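Local coordinates for protein beta-N-acetylhexosaminidase (Arthrobacter aurescens, PDB 3RCN) that probably hydrolyses terminal non-reducing N-acetyl-D-hexosamine residues of N-acetyl-beta-D-hexosaminides, as a member of glycosyl hydrolase family 20, at residues S345-V348 against G349-L353. Numbering follows the deposited sequence.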
# COMPACT_ATOMS: atom_id res chain seq x y z
N SER A 345 23.65 -31.18 8.31
CA SER A 345 24.85 -30.43 8.02
C SER A 345 25.27 -30.67 6.58
O SER A 345 25.67 -29.75 5.87
CB SER A 345 25.97 -30.86 8.97
OG SER A 345 27.11 -30.05 8.77
N TRP A 346 25.15 -31.92 6.14
CA TRP A 346 25.56 -32.29 4.81
C TRP A 346 24.72 -31.60 3.72
O TRP A 346 25.26 -31.10 2.73
CB TRP A 346 25.47 -33.81 4.64
CG TRP A 346 25.79 -34.25 3.26
CD1 TRP A 346 27.03 -34.36 2.71
CD2 TRP A 346 24.86 -34.63 2.23
NE1 TRP A 346 26.93 -34.79 1.40
CE2 TRP A 346 25.61 -34.96 1.09
CE3 TRP A 346 23.46 -34.72 2.17
CZ2 TRP A 346 25.02 -35.37 -0.11
CZ3 TRP A 346 22.87 -35.14 0.98
CH2 TRP A 346 23.65 -35.45 -0.14
N PHE A 347 23.40 -31.60 3.91
CA PHE A 347 22.47 -31.07 2.91
C PHE A 347 22.69 -29.59 2.68
O PHE A 347 22.82 -29.13 1.56
CB PHE A 347 21.02 -31.31 3.34
CG PHE A 347 20.02 -30.98 2.28
CD1 PHE A 347 19.91 -31.77 1.14
CD2 PHE A 347 19.17 -29.89 2.41
CE1 PHE A 347 18.97 -31.47 0.15
CE2 PHE A 347 18.24 -29.59 1.43
CZ PHE A 347 18.14 -30.39 0.30
N VAL A 348 22.74 -28.84 3.78
CA VAL A 348 22.94 -27.40 3.71
C VAL A 348 24.31 -27.08 3.10
O VAL A 348 24.45 -26.14 2.32
CB VAL A 348 22.79 -26.79 5.12
CG1 VAL A 348 23.22 -25.35 5.14
CG2 VAL A 348 21.35 -26.95 5.61
N GLY A 349 25.32 -27.88 3.45
CA GLY A 349 26.67 -27.69 2.95
C GLY A 349 26.75 -27.86 1.45
O GLY A 349 27.40 -27.07 0.77
N GLN A 350 26.09 -28.89 0.92
CA GLN A 350 26.02 -29.11 -0.53
C GLN A 350 25.39 -27.90 -1.23
O GLN A 350 25.88 -27.44 -2.26
CB GLN A 350 25.23 -30.37 -0.87
CG GLN A 350 25.87 -31.68 -0.43
CD GLN A 350 27.24 -31.93 -1.05
OE1 GLN A 350 28.26 -31.83 -0.36
NE2 GLN A 350 27.27 -32.26 -2.35
N LEU A 351 24.31 -27.39 -0.67
CA LEU A 351 23.72 -26.19 -1.23
C LEU A 351 24.65 -24.98 -1.06
O LEU A 351 24.81 -24.19 -1.99
CB LEU A 351 22.34 -25.93 -0.64
CG LEU A 351 21.30 -26.99 -1.04
CD1 LEU A 351 19.99 -26.72 -0.33
CD2 LEU A 351 21.12 -27.06 -2.56
N ALA A 352 25.27 -24.86 0.10
CA ALA A 352 26.24 -23.78 0.32
C ALA A 352 27.35 -23.82 -0.72
O ALA A 352 27.83 -22.77 -1.18
CB ALA A 352 26.82 -23.82 1.73
N LEU A 353 27.76 -25.03 -1.08
CA LEU A 353 28.77 -25.24 -2.12
C LEU A 353 28.25 -24.73 -3.47
O LEU A 353 28.98 -24.11 -4.23
CB LEU A 353 29.13 -26.73 -2.23
CG LEU A 353 30.54 -27.20 -1.89
CD1 LEU A 353 31.12 -26.45 -0.70
CD2 LEU A 353 30.54 -28.70 -1.62
O HOH W 1 28.12 -31.17 2.54
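With CG of Trp-346 trans to the backbone N (chi1 176°) and CG of Gln-350 turned back beside its own N (chi1 -66°), the indole and the glutamine one turn later lie against each other. The glutamine chain bends at chi2, and the rotation about its last torsion leaves the amide plane nearly parallel to the indole, 8° apart. CG of Gln-350 sits over one ring face, offset toward the rim, and makes a CH-pi contact 3.9 Å from the centroid of the five-membered ring; its closest ring atom is Trp-346 CE2, at 3.6 Å. A water also bridges the pair, donating to Trp-346 O at 2.9 Å and to Gln-350 OE1 at 3.0 Å. Trp-346 O thereby accepts both this water and Gln-350 N, the latter in one of four successive i to i+4 backbone bonds that run from Ser-345–Gly-349 to Val-348–Ala-352. These residues form the middle of helix 342-357, which precedes strand 361-364 in the alpha/beta barrel of the catalytic domain. Phe-347 and Leu-351 repeat the i to i+4 spacing on the buried side, where Phe-347 CE2 meets Leu-351 CD1 at 3.8 Å in an apolar contact. Leu-291 of helix 288-304 touches Trp-346, Phe-347, Gln-350 and Leu-351, joining both pairs to the neighbouring helix, while Lys-331 and Leu-335 of helix 326-335 pack on the indole.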